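Extracellular ligand-binding receptor (Sphaerobacter thermophilus, PDB 4ZPJ) probably binds a small extracellular ligand, as a substrate-binding protein of the leucine-binding family, and delivers it to an ABC transporter. Local coordinates at residues Gln388-Thr393 against Phe418-Phe423; Pro181-Ala186 against Ala210-Arg215. One frame throughout, in Å; residues are numbered along the deposited sequence.

Contact 1 (Gln388-Thr393 against Phe418-Phe423); sequences QGPVTT and FDDLSF. With ZN (zinc ion), chain C.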
# COMPACT_ATOMS: atom_id res chain seq x y z
N GLN A 388 -5.32 -13.64 5.95
CA GLN A 388 -4.11 -13.10 6.57
C GLN A 388 -3.63 -11.84 5.89
O GLN A 388 -2.46 -11.49 5.96
CB GLN A 388 -3.02 -14.15 6.69
CG GLN A 388 -3.50 -15.28 7.57
CD GLN A 388 -2.46 -16.25 8.01
OE1 GLN A 388 -2.68 -17.02 8.93
NE2 GLN A 388 -1.33 -16.25 7.34
N GLY A 389 -4.56 -11.13 5.27
CA GLY A 389 -4.31 -9.80 4.73
C GLY A 389 -4.83 -8.86 5.81
O GLY A 389 -5.24 -9.31 6.90
N PRO A 390 -4.77 -7.55 5.54
CA PRO A 390 -5.08 -6.55 6.54
C PRO A 390 -6.53 -6.27 6.73
O PRO A 390 -7.26 -6.23 5.78
CB PRO A 390 -4.46 -5.28 5.96
CG PRO A 390 -3.47 -5.72 5.00
CD PRO A 390 -4.09 -6.95 4.38
N VAL A 391 -6.93 -6.11 7.98
CA VAL A 391 -8.23 -5.63 8.37
C VAL A 391 -7.88 -4.31 9.10
O VAL A 391 -7.34 -4.31 10.20
CB VAL A 391 -8.95 -6.59 9.32
CG1 VAL A 391 -10.27 -6.01 9.80
CG2 VAL A 391 -9.23 -7.92 8.64
N THR A 392 -8.16 -3.19 8.47
CA THR A 392 -7.57 -1.92 8.87
C THR A 392 -8.46 -0.71 8.56
O THR A 392 -9.52 -0.82 7.91
CB THR A 392 -6.21 -1.82 8.16
OG1 THR A 392 -5.42 -0.84 8.81
CG2 THR A 392 -6.34 -1.57 6.57
N THR A 393 -8.05 0.45 9.03
CA THR A 393 -8.83 1.66 8.90
C THR A 393 -8.36 2.32 7.60
O THR A 393 -7.18 2.54 7.43
CB THR A 393 -8.66 2.55 10.16
OG1 THR A 393 -9.24 1.89 11.30
CG2 THR A 393 -9.33 3.93 10.00
N PHE A 418 -11.80 -2.41 7.41
CA PHE A 418 -11.97 -2.72 6.03
C PHE A 418 -10.98 -3.82 5.61
O PHE A 418 -9.76 -3.64 5.63
CB PHE A 418 -11.80 -1.48 5.22
CG PHE A 418 -12.42 -1.59 3.85
CD1 PHE A 418 -13.80 -1.49 3.69
CD2 PHE A 418 -11.63 -1.83 2.76
CE1 PHE A 418 -14.35 -1.59 2.43
CE2 PHE A 418 -12.16 -1.98 1.50
CZ PHE A 418 -13.51 -1.84 1.32
N ASP A 419 -11.51 -4.99 5.24
CA ASP A 419 -10.68 -6.12 4.91
C ASP A 419 -10.41 -6.27 3.41
O ASP A 419 -10.97 -5.52 2.60
CB ASP A 419 -11.22 -7.41 5.49
CG ASP A 419 -12.58 -7.80 4.97
OD1 ASP A 419 -12.89 -7.69 3.76
OD2 ASP A 419 -13.35 -8.28 5.83
N ASP A 420 -9.58 -7.24 3.06
CA ASP A 420 -9.17 -7.42 1.67
C ASP A 420 -10.11 -8.37 0.89
O ASP A 420 -9.78 -8.86 -0.17
CB ASP A 420 -7.69 -7.86 1.58
CG ASP A 420 -7.41 -9.18 2.27
OD1 ASP A 420 -8.24 -9.64 3.08
OD2 ASP A 420 -6.32 -9.75 2.04
N LEU A 421 -11.31 -8.60 1.39
CA LEU A 421 -12.17 -9.55 0.76
C LEU A 421 -13.46 -8.91 0.35
O LEU A 421 -14.31 -9.59 -0.15
CB LEU A 421 -12.49 -10.66 1.73
CG LEU A 421 -11.37 -11.56 2.22
CD1 LEU A 421 -11.89 -12.41 3.38
CD2 LEU A 421 -10.93 -12.43 1.07
N SER A 422 -13.64 -7.61 0.56
CA SER A 422 -15.00 -7.04 0.57
C SER A 422 -15.26 -6.27 -0.76
O SER A 422 -15.93 -5.25 -0.78
CB SER A 422 -15.19 -6.17 1.82
OG SER A 422 -14.03 -5.31 2.02
N PHE A 423 -14.69 -6.79 -1.85
CA PHE A 423 -14.66 -6.13 -3.15
C PHE A 423 -14.15 -7.13 -4.19
O PHE A 423 -13.72 -8.25 -3.82
CB PHE A 423 -13.83 -4.82 -3.14
CG PHE A 423 -12.38 -4.99 -2.75
CD1 PHE A 423 -11.43 -5.38 -3.68
CD2 PHE A 423 -11.96 -4.77 -1.45
CE1 PHE A 423 -10.11 -5.58 -3.34
CE2 PHE A 423 -10.63 -4.93 -1.10
CZ PHE A 423 -9.70 -5.35 -2.07
OXT PHE A 423 -14.17 -6.83 -5.39
ZN ZN C . -15.41 -8.68 5.55
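Thr392 and Phe418 join two antiparallel strands by a pair of backbone hydrogen bonds, Phe418 N to Thr392 O at 2.8 Å and Thr392 N to Phe418 O at 3.3 Å. This hydrogen-bonded pair lies at the open end of the hairpin formed by strands 390-401 and 407-418, in the antiparallel sheet of a periplasmic binding protein fold. The second bond is longer; it is nearly straight at the hydrogen (163°), but its donor stands above the carbonyl plane of Phe418, 52° out of it. One residue on, the CA of Asp419 makes a CH...O contact of 3.5 Å with Pro390 O, which also accepts from Gln177 NE2. Proline suits the start of this strand in having no N-H to satisfy, and its ring packs on Phe381.

Asp419 divides its carboxylate between two tasks. OD2 binds a zinc ion at 2.1 Å, while OD1 accepts from Leu421 N, an Asx turn, and from Ser422 OG on the opposite face of the carboxylate. With CG lying between the backbone N and carbonyl carbon (chi1 62°), the acid can fold back over the turn; these two bonds probably fix its rotation for the metal. Its CB lies alongside Val391 CG2, the two side chains pointing the same way. Asp420 is buried with its polar end satisfied elsewhere, OD2 by Thr158 and OD1 by Ser387. Glycine suits position 389 because a CB there would run into this carboxylate: Asp420 OD2 already sits 3.4 Å from Gly389 CA.

Contact 2 (Pro181-Ala186 against Ala210-Arg215); sequences PAADYA and AAFRSR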
# COMPACT_ATOMS: atom_id res chain seq x y z
N PRO A 181 -13.15 2.03 -0.86
CA PRO A 181 -14.12 2.87 -0.05
C PRO A 181 -14.45 4.21 -0.66
O PRO A 181 -15.50 4.80 -0.35
CB PRO A 181 -13.41 3.04 1.32
CG PRO A 181 -12.50 1.83 1.38
CD PRO A 181 -11.96 1.71 -0.05
N ALA A 182 -13.59 4.67 -1.56
CA ALA A 182 -13.86 5.92 -2.27
C ALA A 182 -15.01 5.77 -3.21
O ALA A 182 -15.66 6.75 -3.55
CB ALA A 182 -12.61 6.42 -3.01
N ALA A 183 -15.32 4.55 -3.59
CA ALA A 183 -16.45 4.29 -4.46
C ALA A 183 -17.73 4.37 -3.66
O ALA A 183 -18.73 4.91 -4.13
CB ALA A 183 -16.33 2.92 -5.08
N ASP A 184 -17.70 3.85 -2.44
CA ASP A 184 -18.83 4.09 -1.50
C ASP A 184 -19.03 5.56 -1.26
O ASP A 184 -20.14 6.03 -1.30
CB ASP A 184 -18.61 3.37 -0.16
CG ASP A 184 -18.58 1.87 -0.34
OD1 ASP A 184 -19.65 1.27 -0.60
OD2 ASP A 184 -17.50 1.29 -0.35
N TYR A 185 -17.95 6.27 -1.00
CA TYR A 185 -18.04 7.70 -0.78
C TYR A 185 -18.63 8.41 -1.99
O TYR A 185 -19.45 9.30 -1.83
CB TYR A 185 -16.66 8.27 -0.51
CG TYR A 185 -16.68 9.68 0.00
CD1 TYR A 185 -16.98 9.95 1.34
CD2 TYR A 185 -16.43 10.74 -0.85
CE1 TYR A 185 -17.00 11.25 1.82
CE2 TYR A 185 -16.46 12.05 -0.39
CZ TYR A 185 -16.77 12.29 0.95
OH TYR A 185 -16.80 13.57 1.44
N ALA A 186 -18.21 8.01 -3.18
CA ALA A 186 -18.70 8.62 -4.44
C ALA A 186 -20.22 8.46 -4.59
O ALA A 186 -20.92 9.39 -5.02
CB ALA A 186 -18.01 7.98 -5.63
N ALA A 210 -11.06 -3.08 -11.05
CA ALA A 210 -12.02 -4.11 -10.67
C ALA A 210 -12.51 -3.95 -9.26
O ALA A 210 -13.66 -4.23 -8.98
CB ALA A 210 -11.40 -5.49 -10.85
N ALA A 211 -11.66 -3.45 -8.37
CA ALA A 211 -12.03 -3.33 -6.98
C ALA A 211 -12.95 -2.12 -6.86
O ALA A 211 -13.94 -2.16 -6.13
CB ALA A 211 -10.80 -3.21 -6.11
N PHE A 212 -12.65 -1.07 -7.61
CA PHE A 212 -13.47 0.11 -7.60
C PHE A 212 -14.86 -0.16 -8.17
O PHE A 212 -15.85 0.23 -7.59
CB PHE A 212 -12.83 1.26 -8.36
CG PHE A 212 -13.44 2.59 -8.04
CD1 PHE A 212 -14.61 3.02 -8.67
CD2 PHE A 212 -12.88 3.41 -7.05
CE1 PHE A 212 -15.19 4.23 -8.37
CE2 PHE A 212 -13.44 4.65 -6.77
CZ PHE A 212 -14.60 5.05 -7.42
N ARG A 213 -14.89 -0.79 -9.33
CA ARG A 213 -16.13 -1.21 -9.99
C ARG A 213 -17.02 -2.02 -9.06
O ARG A 213 -18.24 -1.79 -8.96
CB ARG A 213 -15.78 -2.10 -11.18
CG ARG A 213 -16.96 -2.80 -11.81
CD ARG A 213 -16.57 -3.80 -12.90
NE ARG A 213 -16.06 -3.17 -14.11
CZ ARG A 213 -16.81 -2.66 -15.09
NH1 ARG A 213 -16.23 -2.11 -16.16
NH2 ARG A 213 -18.14 -2.68 -15.01
N SER A 214 -16.41 -3.01 -8.44
CA SER A 214 -17.13 -3.94 -7.57
C SER A 214 -17.87 -3.20 -6.46
O SER A 214 -19.06 -3.39 -6.31
CB SER A 214 -16.15 -4.95 -6.99
OG SER A 214 -16.78 -5.73 -6.01
N ARG A 215 -17.20 -2.33 -5.73
CA ARG A 215 -17.88 -1.55 -4.70
C ARG A 215 -18.87 -0.57 -5.25
O ARG A 215 -19.89 -0.30 -4.62
CB ARG A 215 -16.93 -0.71 -3.85
CG ARG A 215 -15.92 -1.43 -3.01
CD ARG A 215 -16.52 -2.29 -1.94
NE ARG A 215 -17.31 -1.56 -0.97
CZ ARG A 215 -17.81 -2.12 0.13
NH1 ARG A 215 -17.60 -3.40 0.36
NH2 ARG A 215 -18.55 -1.40 0.98
O HOH W 1 -20.45 -0.74 -1.81
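Asp184 and Arg215 form a salt bridge between two helices, its shortest bond running from Arg215 NE to Asp184 OD2 at 2.9 Å. That bond uses the syn lone pair of OD2, while NH2 adds weak bonds to both carboxylate oxygens. The acid comes to the guanidinium at its edge, with the two planes turned 68° apart. Arginine can do this because its chain bends at chi2 and chi3 (-64° and -61°), curling NE and NH2 back to the acid while NH1 turns to Ser422 O. With an alanine here, the Asp184 carboxylate is likely to lose its countercharge and Ser422 O this donor.

Next to the salt bridge, Phe212 has CG anti to its backbone N (chi1 -163°), which swings the ring across to Ala182 and Ala183. Ala183 CB sits over the centre of one face, a CH-pi contact of 3.6 Å to the centroid. Small alanines at 182 and 183 suit this close approach, the axes passing 8.2 Å apart at -38°. The packing joins helices 180-188 and 203-218, which lie side by side and both touch strand 194-200, the strand between them in the chain, in the alpha/beta architecture of a periplasmic binding protein lobe.

The C-terminal tail joins the two contacts, whose centres lie 14 Å apart. Ser422 O, just beyond the zinc-binding Asp419 of contact 1, meets Arg215 NH1 of contact 2 at 2.7 Å, a probable hydrogen bond that ties the tail to helix 203-218. The terminal carboxylate reaches the same helix, with Phe423 OXT 2.9 Å from Ser214 OG. At the other helix, Phe418 CZ packs against Pro181 CG at 3.8 Å. Contact 2 closes in sequence before contact 1 opens, and the tail then returns to its helices. The side chains of Arg215 and Asp419 are about 7 Å apart at their nearest atoms, placing contact 2 near this zinc site.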